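Local coordinates for extracellular ligand-binding receptor (Desulfitobacterium hafniense, PDB 4Q6B), which binds leucine in its ligand pocket and probably delivers amino acids to an ABC transporter as its extracellular substrate-binding component, at residues Q132-L137 against N160-Y165; H142-I147 against T172-F177; N178-L183 against T212-D217; F196-I201 against V221-P226. All blocks are in the same frame, centred on the assembly; numbering follows the deposited sequence.

Contact 1. Residues Q132-L137 against N160-Y165; sequences QLAIYL and NAFEDY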
loop_
_atom_site.group_PDB
_atom_site.type_symbol
_atom_site.label_atom_id
_atom_site.label_comp_id
_atom_site.label_asym_id
_atom_site.label_seq_id
_atom_site.Cartn_x
_atom_site.Cartn_y
_atom_site.Cartn_z
ATOM N N GLN A 132 6.315 1.151 12.593
ATOM C CA GLN A 132 7.727 1.085 12.228
ATOM C C GLN A 132 8.300 2.469 12.158
ATOM O O GLN A 132 9.478 2.651 12.482
ATOM C CB GLN A 132 7.902 0.409 10.859
ATOM C CG GLN A 132 7.392 -0.981 10.834
ATOM C CD GLN A 132 8.372 -1.938 11.437
ATOM O OE1 GLN A 132 9.519 -1.579 11.716
ATOM N NE2 GLN A 132 7.932 -3.170 11.648
ATOM N N LEU A 133 7.487 3.445 11.709
ATOM C CA LEU A 133 7.979 4.840 11.671
ATOM C C LEU A 133 8.278 5.362 13.065
ATOM O O LEU A 133 9.314 6.052 13.262
ATOM C CB LEU A 133 7.014 5.814 10.958
ATOM C CG LEU A 133 6.981 5.698 9.444
ATOM C CD1 LEU A 133 5.719 6.402 8.946
ATOM C CD2 LEU A 133 8.245 6.295 8.819
ATOM N N ALA A 134 7.442 5.007 14.040
ATOM C CA ALA A 134 7.683 5.510 15.399
ATOM C C ALA A 134 8.970 4.937 15.971
ATOM O O ALA A 134 9.760 5.647 16.630
ATOM C CB ALA A 134 6.519 5.199 16.325
ATOM N N ILE A 135 9.190 3.656 15.715
ATOM C CA ILE A 135 10.415 3.000 16.199
ATOM C C ILE A 135 11.657 3.660 15.628
ATOM O O ILE A 135 12.605 3.918 16.351
ATOM C CB ILE A 135 10.397 1.489 15.905
ATOM C CG1 ILE A 135 9.396 0.856 16.880
ATOM C CG2 ILE A 135 11.814 0.875 16.090
ATOM C CD1 ILE A 135 9.065 -0.563 16.592
ATOM N N TYR A 136 11.646 3.917 14.338
ATOM C CA TYR A 136 12.796 4.499 13.658
ATOM C C TYR A 136 13.021 5.918 14.154
ATOM O O TYR A 136 14.159 6.320 14.450
ATOM C CB TYR A 136 12.563 4.504 12.143
ATOM C CG TYR A 136 13.710 5.170 11.410
ATOM C CD1 TYR A 136 14.926 4.524 11.254
ATOM C CD2 TYR A 136 13.571 6.465 10.896
ATOM C CE1 TYR A 136 15.972 5.143 10.580
ATOM C CE2 TYR A 136 14.607 7.078 10.232
ATOM C CZ TYR A 136 15.793 6.418 10.076
ATOM O OH TYR A 136 16.831 7.062 9.424
ATOM N N LEU A 137 11.933 6.689 14.234
ATOM C CA LEU A 137 12.076 8.111 14.580
ATOM C C LEU A 137 12.593 8.262 15.999
ATOM O O LEU A 137 13.447 9.123 16.284
ATOM C CB LEU A 137 10.751 8.843 14.392
ATOM C CG LEU A 137 10.377 8.989 12.905
ATOM C CD1 LEU A 137 8.912 9.456 12.850
ATOM C CD2 LEU A 137 11.320 9.987 12.190
ATOM N N ASN A 160 -4.021 8.900 14.763
ATOM C CA ASN A 160 -4.166 8.277 16.077
ATOM C C ASN A 160 -3.229 7.073 16.254
ATOM O O ASN A 160 -2.664 6.904 17.335
ATOM C CB ASN A 160 -5.604 7.853 16.351
ATOM C CG ASN A 160 -6.526 9.031 16.510
ATOM O OD1 ASN A 160 -6.089 10.143 16.803
ATOM N ND2 ASN A 160 -7.812 8.797 16.314
ATOM N N ALA A 161 -3.109 6.243 15.216
ATOM C CA ALA A 161 -2.085 5.167 15.219
ATOM C C ALA A 161 -0.664 5.690 15.463
ATOM O O ALA A 161 0.082 5.182 16.328
ATOM C CB ALA A 161 -2.134 4.345 13.923
ATOM N N PHE A 162 -0.261 6.702 14.707
ATOM C CA PHE A 162 1.071 7.247 14.902
ATOM C C PHE A 162 1.253 7.846 16.309
ATOM O O PHE A 162 2.283 7.607 16.973
ATOM C CB PHE A 162 1.472 8.258 13.822
ATOM C CG PHE A 162 2.878 8.757 14.000
ATOM C CD1 PHE A 162 3.961 7.983 13.610
ATOM C CD2 PHE A 162 3.126 9.973 14.638
ATOM C CE1 PHE A 162 5.261 8.430 13.816
ATOM C CE2 PHE A 162 4.425 10.440 14.874
ATOM C CZ PHE A 162 5.501 9.661 14.451
ATOM N N GLU A 163 0.272 8.613 16.766
ATOM C CA GLU A 163 0.369 9.211 18.107
ATOM C C GLU A 163 0.534 8.127 19.193
ATOM O O GLU A 163 1.346 8.249 20.106
ATOM C CB GLU A 163 -0.874 10.099 18.379
ATOM C CG GLU A 163 -0.935 10.596 19.822
ATOM C CD GLU A 163 -1.557 11.990 19.965
ATOM O OE1 GLU A 163 -2.297 12.430 19.054
ATOM O OE2 GLU A 163 -1.286 12.649 20.999
ATOM N N ASP A 164 -0.240 7.047 19.086
ATOM C CA ASP A 164 -0.190 5.970 20.077
ATOM C C ASP A 164 1.154 5.249 20.046
ATOM O O ASP A 164 1.779 5.025 21.083
ATOM C CB ASP A 164 -1.329 4.984 19.860
ATOM C CG ASP A 164 -2.695 5.609 20.144
ATOM O OD1 ASP A 164 -3.718 5.014 19.760
ATOM O OD2 ASP A 164 -2.744 6.722 20.725
ATOM N N TYR A 165 1.642 4.919 18.857
ATOM C CA TYR A 165 2.959 4.266 18.832
ATOM C C TYR A 165 4.091 5.219 19.219
ATOM O O TYR A 165 5.056 4.815 19.896
ATOM C CB TYR A 165 3.221 3.638 17.472
ATOM C CG TYR A 165 2.418 2.407 17.263
ATOM C CD1 TYR A 165 2.595 1.284 18.079
ATOM C CD2 TYR A 165 1.489 2.327 16.234
ATOM C CE1 TYR A 165 1.849 0.133 17.866
ATOM C CE2 TYR A 165 0.745 1.187 16.017
ATOM C CZ TYR A 165 0.921 0.097 16.830
ATOM O OH TYR A 165 0.180 -1.053 16.632
#
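Phe162 meets helix 132-137 with the rim of its ring: CZ lies 3.8 Å from Leu137 CD1, and Leu133 CB approaches CE1 of the same ring at 4.3 Å. Both leucine carbons sit at the edge, near the ring plane, and the Leu137 and Phe162 side chains cross at about a right angle. Between these leucines in the sequence, Ala134 takes the place where the helices come nearest. Its CB touches Tyr165 CB at 3.8 Å, and its small methyl group lets the two backbones approach to 6.0 Å between Ala134 CA and Tyr165 CA. The axes of the two short segments pass 9.1 Å apart and cross at -40°.

The Phe162 ring reaches over because its CG stands trans to the backbone N (chi1 -177°), which carries it from the flank of its own helix to the neighbour. Tyr165 contributes its CB and backbone, while its ring leads away and its OH is hydrogen-bonded to Gln127. The contact is wholly one of apolar packing and shape.

Helices 126-139 and 153-168 thus pack side by side in the alpha/beta lobe built on the mixed sheet. Phe162 stacks on Phe202 and rests on Met145 and Ile147 of strand 144-149, whereas Leu133 and Leu137 reach Leu253 of strand 253-257, so the pair lies against this sheet.

Contact 2. Residues H142-I147 against T172-F177; sequences HERMVI and TIVDRF. With CA (calcium ion), chain E.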
loop_
_atom_site.group_PDB
_atom_site.type_symbol
_atom_site.label_atom_id
_atom_site.label_comp_id
_atom_site.label_asym_id
_atom_site.label_seq_id
_atom_site.Cartn_x
_atom_site.Cartn_y
_atom_site.Cartn_z
ATOM N N HIS A 142 14.109 11.685 17.854
ATOM C CA HIS A 142 12.927 12.517 17.949
ATOM C C HIS A 142 12.269 12.393 19.303
ATOM O O HIS A 142 12.175 11.308 19.845
ATOM C CB HIS A 142 11.949 12.194 16.841
ATOM C CG HIS A 142 12.449 12.602 15.501
ATOM N ND1 HIS A 142 12.164 13.827 14.948
ATOM C CD2 HIS A 142 13.271 11.977 14.633
ATOM C CE1 HIS A 142 12.770 13.926 13.781
ATOM N NE2 HIS A 142 13.439 12.812 13.562
ATOM N N GLU A 143 11.823 13.523 19.839
ATOM C CA GLU A 143 11.144 13.544 21.135
ATOM C C GLU A 143 9.838 14.326 21.166
ATOM O O GLU A 143 8.979 14.051 22.010
ATOM C CB GLU A 143 12.065 14.137 22.218
ATOM C CG GLU A 143 13.408 13.419 22.301
ATOM C CD GLU A 143 14.136 13.627 23.612
ATOM O OE1 GLU A 143 13.739 14.498 24.397
ATOM O OE2 GLU A 143 15.113 12.890 23.848
ATOM N N ARG A 144 9.732 15.384 20.343
ATOM C CA ARG A 144 8.585 16.312 20.372
ATOM C C ARG A 144 8.153 16.558 18.923
ATOM O O ARG A 144 8.888 17.171 18.170
ATOM C CB ARG A 144 8.983 17.642 21.019
ATOM C CG ARG A 144 9.605 17.506 22.419
ATOM C CD ARG A 144 9.503 18.766 23.307
ATOM N NE ARG A 144 8.590 18.427 24.405
ATOM C CZ ARG A 144 7.620 19.193 24.899
ATOM N NH1 ARG A 144 7.414 20.434 24.454
ATOM N NH2 ARG A 144 6.857 18.713 25.873
HETATM N N MSE A 145 6.994 16.048 18.508
HETATM C CA MSE A 145 6.648 16.113 17.090
HETATM C C MSE A 145 5.266 16.752 16.888
HETATM O O MSE A 145 4.436 16.844 17.819
HETATM C CB MSE A 145 6.695 14.709 16.455
HETATM C CG MSE A 145 8.138 14.160 16.337
HETATM SE SE MSE A 145 8.133 12.497 15.413
HETATM C CE MSE A 145 7.600 13.145 13.626
ATOM N N VAL A 146 5.013 17.185 15.653
ATOM C CA VAL A 146 3.708 17.757 15.261
ATOM C C VAL A 146 3.042 16.830 14.246
ATOM O O VAL A 146 3.725 16.217 13.446
ATOM C CB VAL A 146 3.879 19.173 14.632
ATOM C CG1 VAL A 146 2.592 19.674 13.940
ATOM C CG2 VAL A 146 4.267 20.210 15.713
ATOM N N ILE A 147 1.716 16.713 14.265
ATOM C CA ILE A 147 1.028 15.876 13.275
ATOM C C ILE A 147 0.108 16.776 12.456
ATOM O O ILE A 147 -0.754 17.467 13.015
ATOM C CB ILE A 147 0.187 14.749 13.930
ATOM C CG1 ILE A 147 1.087 13.732 14.654
ATOM C CG2 ILE A 147 -0.651 13.974 12.867
ATOM C CD1 ILE A 147 0.254 12.709 15.442
ATOM N N THR A 172 6.472 12.829 22.386
ATOM C CA THR A 172 5.301 13.608 22.740
ATOM C C THR A 172 4.810 14.295 21.478
ATOM O O THR A 172 5.627 14.825 20.714
ATOM C CB THR A 172 5.714 14.692 23.748
ATOM O OG1 THR A 172 6.250 14.063 24.918
ATOM C CG2 THR A 172 4.533 15.561 24.145
ATOM N N ILE A 173 3.499 14.299 21.267
ATOM C CA ILE A 173 2.907 15.061 20.190
ATOM C C ILE A 173 2.558 16.427 20.762
ATOM O O ILE A 173 1.632 16.549 21.564
ATOM C CB ILE A 173 1.653 14.373 19.616
ATOM C CG1 ILE A 173 2.010 12.970 19.067
ATOM C CG2 ILE A 173 1.011 15.242 18.517
ATOM C CD1 ILE A 173 3.150 12.984 17.977
ATOM N N VAL A 174 3.307 17.457 20.372
ATOM C CA VAL A 174 3.121 18.769 20.973
ATOM C C VAL A 174 2.021 19.586 20.278
ATOM O O VAL A 174 1.515 20.541 20.843
ATOM C CB VAL A 174 4.445 19.578 21.021
ATOM C CG1 VAL A 174 5.497 18.823 21.846
ATOM C CG2 VAL A 174 4.946 19.891 19.600
ATOM N N ASP A 175 1.647 19.207 19.053
ATOM C CA ASP A 175 0.502 19.869 18.418
ATOM C C ASP A 175 -0.007 18.976 17.306
ATOM O O ASP A 175 0.758 18.273 16.684
ATOM C CB ASP A 175 0.899 21.240 17.848
ATOM C CG ASP A 175 -0.304 22.087 17.401
ATOM O OD1 ASP A 175 -1.449 21.909 17.924
ATOM O OD2 ASP A 175 -0.083 22.987 16.536
ATOM N N ARG A 176 -1.309 18.986 17.075
ATOM C CA ARG A 176 -1.857 18.358 15.879
ATOM C C ARG A 176 -2.751 19.410 15.235
ATOM O O ARG A 176 -3.337 20.292 15.933
ATOM C CB ARG A 176 -2.635 17.060 16.217
ATOM C CG ARG A 176 -3.983 17.309 16.838
ATOM C CD ARG A 176 -4.886 16.091 16.676
ATOM N NE ARG A 176 -4.233 14.858 17.103
ATOM C CZ ARG A 176 -4.697 13.639 16.822
ATOM N NH1 ARG A 176 -4.049 12.556 17.249
ATOM N NH2 ARG A 176 -5.803 13.500 16.105
ATOM N N PHE A 177 -2.793 19.425 13.905
ATOM C CA PHE A 177 -3.584 20.438 13.174
ATOM C C PHE A 177 -4.030 19.887 11.825
ATOM O O PHE A 177 -3.424 18.935 11.304
ATOM C CB PHE A 177 -2.822 21.769 13.011
ATOM C CG PHE A 177 -1.684 21.728 11.985
ATOM C CD1 PHE A 177 -0.555 20.921 12.175
ATOM C CD2 PHE A 177 -1.745 22.504 10.815
ATOM C CE1 PHE A 177 0.508 20.913 11.235
ATOM C CE2 PHE A 177 -0.681 22.494 9.877
ATOM C CZ PHE A 177 0.431 21.680 10.079
HETATM CA CA CA E . -3.821 22.053 17.390
HETATM O O HOH W 1 9.087 13.626 24.790
HETATM O O HOH W 2 -2.858 23.781 16.079
HETATM O O HOH W 3 -3.432 20.241 18.959
HETATM O O HOH W 4 -5.954 22.994 15.862
HETATM O O HOH W 5 -5.861 21.113 17.588
HETATM O O HOH W 6 -3.724 23.346 19.106
#
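Val146 has CG1 trans to its backbone N (chi1 168°), which sets that methyl at the edge of the Phe177 ring, 3.6 Å from CE1, and leaves CG2 to meet Val174 CG2. Asp175 CG is likewise trans (chi1 -170°), which places OD1 on a calcium ion. On the face with Met145 and Arg176, the Ile147 and Ile173 side chains cross at about a right angle, CD1 to CD1 at 3.9 Å. Arg144, bent at chi3, lays one face of its guanidinium over Val174 CG1 while NH1 bonds to Phe196 O.

The backbones run parallel as neighbouring strands of a beta-alpha-beta unit, with helix 153-168 as the crossover. Five hydrogen bonds join them, from Thr172 N to Glu143 O (2.8 Å, N-H...O 170°) through to Phe177 N to Ile147 O (3.0 Å). Water 1 adds to the first, donating to Glu143 O and also bonding Thr172 OG1.

Calcium is bound by Asp175 OD1 at 2.4 Å, Arg176 O at 2.3 Å and five waters, one of them (water 4) at a long 2.8 Å. Asp175 OD2 receives a bond from water 2, forms a salt bridge with Lys192 and accepts a hydrogen bond from Trp193 NE1. Most of the ligands are water, as suits a site on an outermost strand; the cation probably offsets the charge of Asp175 and polarises the Arg176 carbonyl.

Contact 3. Residues N178-L183 against T212-D217; sequences NYYGNL and TEFLVD
Tyr180 brings CE1 to the edge of the Phe214 ring, 3.8 Å from CD1, and the two side chains cross at about a right angle. Its hydroxyl donates to Asp217 OD2 over a very short 2.5 Å. That oxygen lies at the tyrosine edge, near the ring plane, and the ring and carboxylate planes stand 83° apart, so the carboxylate is turned almost perpendicular to the ring whose hydroxyl it accepts.

With chi1 at 61°, Tyr180 CG is wedged between its own backbone N and carbonyl carbon, and the ring is thrown straight across to helix 212-217. Leu183, in the first turn of the next helix, crosses the aspartate side chain obliquely, its CD2 3.6 Å from Asp217 CB. Asn182, the N-cap of that helix, bonds Asp185 N through OD1.

The loop after strand 172-177 is thereby fastened to helix 207-221 at the protein surface. Leu186 of helix 183-195 touches Tyr180, Phe214 and Asp217 alike, and Phe214 also packs on Ile201 and Ile203 of strand 200-204. Chemically, one bond joins a phenol to a carboxylate at the border of this apolar patch. Its length is a doubtful measure of its strength, but the tyrosine is the donor, and the negative charge probably remains on Asp217.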
loop_
_atom_site.group_PDB
_atom_site.type_symbol
_atom_site.label_atom_id
_atom_site.label_comp_id
_atom_site.label_asym_id
_atom_site.label_seq_id
_atom_site.Cartn_x
_atom_site.Cartn_y
_atom_site.Cartn_z
ATOM N N ASN A 178 -5.107 20.451 11.275
ATOM C CA ASN A 178 -5.644 19.933 10.013
ATOM C C ASN A 178 -5.926 20.984 8.946
ATOM O O ASN A 178 -6.397 20.669 7.829
ATOM C CB ASN A 178 -6.883 19.115 10.286
ATOM C CG ASN A 178 -8.006 19.943 10.901
ATOM O OD1 ASN A 178 -8.292 19.827 12.088
ATOM N ND2 ASN A 178 -8.646 20.766 10.095
ATOM N N TYR A 179 -5.662 22.244 9.288
ATOM C CA TYR A 179 -5.907 23.339 8.356
ATOM C C TYR A 179 -5.018 24.523 8.680
ATOM O O TYR A 179 -4.828 24.836 9.858
ATOM C CB TYR A 179 -7.364 23.795 8.419
ATOM C CG TYR A 179 -7.714 24.882 7.412
ATOM C CD1 TYR A 179 -7.847 24.578 6.072
ATOM C CD2 TYR A 179 -7.911 26.223 7.797
ATOM C CE1 TYR A 179 -8.157 25.536 5.133
ATOM C CE2 TYR A 179 -8.224 27.191 6.855
ATOM C CZ TYR A 179 -8.334 26.850 5.534
ATOM O OH TYR A 179 -8.658 27.785 4.590
ATOM N N TYR A 180 -4.517 25.190 7.634
ATOM C CA TYR A 180 -3.956 26.539 7.752
ATOM C C TYR A 180 -4.422 27.350 6.545
ATOM O O TYR A 180 -4.529 26.791 5.450
ATOM C CB TYR A 180 -2.414 26.492 7.854
ATOM C CG TYR A 180 -1.722 25.889 6.661
ATOM C CD1 TYR A 180 -1.648 24.515 6.488
ATOM C CD2 TYR A 180 -1.132 26.693 5.713
ATOM C CE1 TYR A 180 -1.017 23.977 5.388
ATOM C CE2 TYR A 180 -0.511 26.162 4.610
ATOM C CZ TYR A 180 -0.467 24.814 4.451
ATOM O OH TYR A 180 0.144 24.319 3.338
ATOM N N GLY A 181 -4.713 28.639 6.737
ATOM C CA GLY A 181 -5.310 29.444 5.687
ATOM C C GLY A 181 -4.372 30.079 4.678
ATOM O O GLY A 181 -4.779 30.343 3.546
ATOM N N ASN A 182 -3.143 30.389 5.093
ATOM C CA ASN A 182 -2.175 31.056 4.216
ATOM C C ASN A 182 -0.788 30.904 4.814
ATOM O O ASN A 182 -0.633 30.306 5.883
ATOM C CB ASN A 182 -2.521 32.532 3.872
ATOM C CG ASN A 182 -2.620 33.427 5.086
ATOM O OD1 ASN A 182 -2.265 33.043 6.209
ATOM N ND2 ASN A 182 -3.106 34.648 4.864
ATOM N N LEU A 183 0.228 31.405 4.131
ATOM C CA LEU A 183 1.598 31.183 4.594
ATOM C C LEU A 183 1.909 31.934 5.907
ATOM O O LEU A 183 2.636 31.429 6.763
ATOM C CB LEU A 183 2.590 31.581 3.502
ATOM C CG LEU A 183 2.757 30.602 2.345
ATOM C CD1 LEU A 183 3.816 31.135 1.359
ATOM C CD2 LEU A 183 3.164 29.241 2.885
ATOM N N THR A 212 1.215 17.457 -0.708
ATOM C CA THR A 212 2.313 18.063 -1.453
ATOM C C THR A 212 2.309 19.583 -1.297
ATOM O O THR A 212 3.380 20.213 -1.176
ATOM C CB THR A 212 2.244 17.687 -2.936
ATOM O OG1 THR A 212 0.934 17.966 -3.436
ATOM C CG2 THR A 212 2.519 16.217 -3.105
ATOM N N GLU A 213 1.110 20.173 -1.294
ATOM C CA GLU A 213 0.957 21.597 -1.020
ATOM C C GLU A 213 1.612 21.997 0.297
ATOM O O GLU A 213 2.257 23.047 0.362
ATOM C CB GLU A 213 -0.512 22.024 -0.974
ATOM C CG GLU A 213 -1.201 22.111 -2.320
ATOM C CD GLU A 213 -1.835 20.774 -2.689
ATOM O OE1 GLU A 213 -1.562 19.776 -1.969
ATOM O OE2 GLU A 213 -2.603 20.719 -3.682
ATOM N N PHE A 214 1.422 21.191 1.344
ATOM C CA PHE A 214 2.035 21.506 2.630
ATOM C C PHE A 214 3.563 21.453 2.534
ATOM O O PHE A 214 4.265 22.305 3.069
ATOM C CB PHE A 214 1.575 20.532 3.716
ATOM C CG PHE A 214 2.311 20.702 5.017
ATOM C CD1 PHE A 214 2.102 21.839 5.798
ATOM C CD2 PHE A 214 3.220 19.745 5.456
ATOM C CE1 PHE A 214 2.789 22.020 6.993
ATOM C CE2 PHE A 214 3.913 19.919 6.659
ATOM C CZ PHE A 214 3.699 21.072 7.427
ATOM N N LEU A 215 4.075 20.450 1.837
ATOM C CA LEU A 215 5.519 20.281 1.681
ATOM C C LEU A 215 6.130 21.541 1.067
ATOM O O LEU A 215 7.103 22.129 1.586
ATOM C CB LEU A 215 5.745 19.063 0.788
ATOM C CG LEU A 215 7.128 18.578 0.402
ATOM C CD1 LEU A 215 7.899 18.290 1.643
ATOM C CD2 LEU A 215 6.964 17.297 -0.402
ATOM N N VAL A 216 5.518 21.995 -0.017
ATOM C CA VAL A 216 5.960 23.193 -0.702
ATOM C C VAL A 216 5.821 24.418 0.202
ATOM O O VAL A 216 6.735 25.266 0.272
ATOM C CB VAL A 216 5.154 23.383 -1.999
ATOM C CG1 VAL A 216 5.390 24.740 -2.593
ATOM C CG2 VAL A 216 5.550 22.279 -2.989
ATOM N N ASP A 217 4.683 24.522 0.893
ATOM C CA ASP A 217 4.473 25.681 1.758
ATOM C C ASP A 217 5.480 25.687 2.932
ATOM O O ASP A 217 5.967 26.763 3.312
ATOM C CB ASP A 217 3.051 25.727 2.323
ATOM C CG ASP A 217 2.018 26.116 1.295
ATOM O OD1 ASP A 217 2.378 26.655 0.232
ATOM O OD2 ASP A 217 0.825 25.884 1.559
#

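Contact 4. Residues F196-I201 against V221-P226; sequences FGMDGI and VGIEVP
Gly200 and Pro226 bring their backbones within 4.9 Å between CA atoms, in parts that run 72° apart from end to end, and Ile201 N donates to Pro226 O (3.0 Å, N-H...O 168°) while Gly200 CA makes a CA-H...O contact to the same carbonyl.

Val225 is the centre of the side-chain packing. Its CG2, lodged between the backbone N and the carbonyl carbon, lies 3.8 Å from the selenomethionine Met198 CE and 4.0 Å from Ile201 CG1; the Met198 and Ile201 side chains both cross Val225 at about a right angle. Met198 runs out extended from the backbone and turns at chi3 (69°), which swings its terminal methyl onto the valine. Ile201 CD1 also meets Ile223 CG2 at 4.0 Å. Pro226 CD abuts Asp199 O at 3.4 Å.

Two glycines with positive phi set up these loops: Gly197 and Gly222 each close a helix in a Schellman motif, after helices 183-195 and 207-221.

Asp199 turns its carboxylate from Val225 to the loop leading into strand 144-149, where OD1 takes the N-H groups of Glu143 and Arg144 and OD2 takes His142 ND1. Strand 200-204 lies between 144-149 and 227-229 in the sheet, with Met198 packed on Tyr190 and Trp193 of helix 183-195, and Ile223 on Ala218 of helix 207-221.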
loop_
_atom_site.group_PDB
_atom_site.type_symbol
_atom_site.label_atom_id
_atom_site.label_comp_id
_atom_site.label_asym_id
_atom_site.label_seq_id
_atom_site.Cartn_x
_atom_site.Cartn_y
_atom_site.Cartn_z
ATOM N N PHE A 196 7.547 25.086 21.520
ATOM C CA PHE A 196 7.277 23.764 22.080
ATOM C C PHE A 196 8.435 22.822 21.856
ATOM O O PHE A 196 8.385 21.673 22.278
ATOM C CB PHE A 196 6.072 23.079 21.403
ATOM C CG PHE A 196 4.742 23.676 21.726
ATOM C CD1 PHE A 196 4.527 24.376 22.907
ATOM C CD2 PHE A 196 3.698 23.544 20.830
ATOM C CE1 PHE A 196 3.293 24.923 23.183
ATOM C CE2 PHE A 196 2.461 24.094 21.105
ATOM C CZ PHE A 196 2.268 24.778 22.284
ATOM N N GLY A 197 9.449 23.258 21.125
ATOM C CA GLY A 197 10.618 22.420 20.945
ATOM C C GLY A 197 10.461 21.359 19.884
ATOM O O GLY A 197 11.090 20.308 19.973
HETATM N N MSE A 198 9.646 21.646 18.868
HETATM C CA MSE A 198 9.392 20.693 17.802
HETATM C C MSE A 198 10.631 20.205 17.109
HETATM O O MSE A 198 11.509 21.000 16.781
HETATM C CB MSE A 198 8.488 21.302 16.714
HETATM C CG MSE A 198 8.357 20.411 15.471
HETATM SE SE MSE A 198 7.327 21.354 14.049
HETATM C CE MSE A 198 8.624 22.749 13.589
ATOM N N ASP A 199 10.688 18.890 16.838
ATOM C CA ASP A 199 11.840 18.348 16.102
ATOM C C ASP A 199 11.472 17.543 14.869
ATOM O O ASP A 199 12.343 16.976 14.209
ATOM C CB ASP A 199 12.775 17.543 17.030
ATOM C CG ASP A 199 12.085 16.382 17.715
ATOM O OD1 ASP A 199 12.404 16.129 18.913
ATOM O OD2 ASP A 199 11.259 15.680 17.083
ATOM N N GLY A 200 10.187 17.473 14.545
ATOM C CA GLY A 200 9.771 16.756 13.350
ATOM C C GLY A 200 8.288 16.889 13.146
ATOM O O GLY A 200 7.542 17.145 14.105
ATOM N N ILE A 201 7.854 16.682 11.906
ATOM C CA ILE A 201 6.431 16.679 11.548
ATOM C C ILE A 201 6.051 15.385 10.849
ATOM O O ILE A 201 6.709 14.983 9.857
ATOM C CB ILE A 201 6.083 17.861 10.622
ATOM C CG1 ILE A 201 6.383 19.160 11.325
ATOM C CG2 ILE A 201 4.593 17.845 10.266
ATOM C CD1 ILE A 201 6.415 20.415 10.395
ATOM N N VAL A 221 8.134 28.739 4.013
ATOM C CA VAL A 221 8.123 29.409 5.320
ATOM C C VAL A 221 9.463 29.167 6.053
ATOM O O VAL A 221 9.840 29.906 6.976
ATOM C CB VAL A 221 6.883 28.915 6.117
ATOM C CG1 VAL A 221 7.053 29.048 7.616
ATOM C CG2 VAL A 221 5.653 29.665 5.647
ATOM N N GLY A 222 10.198 28.158 5.596
ATOM C CA GLY A 222 11.534 27.888 6.109
ATOM C C GLY A 222 11.563 26.831 7.195
ATOM O O GLY A 222 12.493 26.784 8.004
ATOM N N ILE A 223 10.566 25.952 7.207
ATOM C CA ILE A 223 10.521 24.932 8.230
ATOM C C ILE A 223 11.679 23.958 8.046
ATOM O O ILE A 223 11.870 23.384 6.961
ATOM C CB ILE A 223 9.160 24.207 8.220
ATOM C CG1 ILE A 223 8.068 25.203 8.617
ATOM C CG2 ILE A 223 9.191 22.992 9.139
ATOM C CD1 ILE A 223 6.695 24.611 8.701
ATOM N N GLU A 224 12.472 23.784 9.103
ATOM C CA GLU A 224 13.765 23.121 8.953
ATOM C C GLU A 224 13.704 21.624 9.309
ATOM O O GLU A 224 14.518 20.812 8.834
ATOM C CB GLU A 224 14.806 23.860 9.824
ATOM C CG GLU A 224 16.252 23.449 9.595
ATOM C CD GLU A 224 16.845 24.103 8.352
ATOM O OE1 GLU A 224 17.276 23.353 7.433
ATOM O OE2 GLU A 224 16.869 25.361 8.293
ATOM N N VAL A 225 12.717 21.256 10.127
ATOM C CA VAL A 225 12.714 19.944 10.757
ATOM C C VAL A 225 12.341 18.815 9.806
ATOM O O VAL A 225 11.732 19.072 8.765
ATOM C CB VAL A 225 11.737 19.923 11.930
ATOM C CG1 VAL A 225 12.114 21.076 12.906
ATOM C CG2 VAL A 225 10.303 20.103 11.437
ATOM N N PRO A 226 12.750 17.570 10.133
ATOM C CA PRO A 226 12.399 16.464 9.233
ATOM C C PRO A 226 10.912 16.300 9.020
ATOM O O PRO A 226 10.128 16.480 9.952
ATOM C CB PRO A 226 12.904 15.240 9.989
ATOM C CG PRO A 226 14.167 15.750 10.677
ATOM C CD PRO A 226 13.775 17.164 11.123
#

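How the contacts relate
Along the chain, contact 1 closes the stretch from helix 126-139 to helix 153-168, and contact 2 the beta-alpha-beta unit from strand 144-149 to strand 172-177. These two cross, their segments alternating, and share the salt bridge of Glu163 with Arg176. Contact 3 then opens at the loop leaving strand 172-177 and ends on helix 207-221; it crosses contact 4, which joins the loop into strand 200-204 to the loop before strand 227-229. Phe214 links contact 3 to Phe177 of contact 2. Contact 1 is thus helix on helix, contact 2 strand on strand, contact 3 loop on helix and contact 4 a strand start with its loop against another loop, all in the lobe built on the mixed sheet.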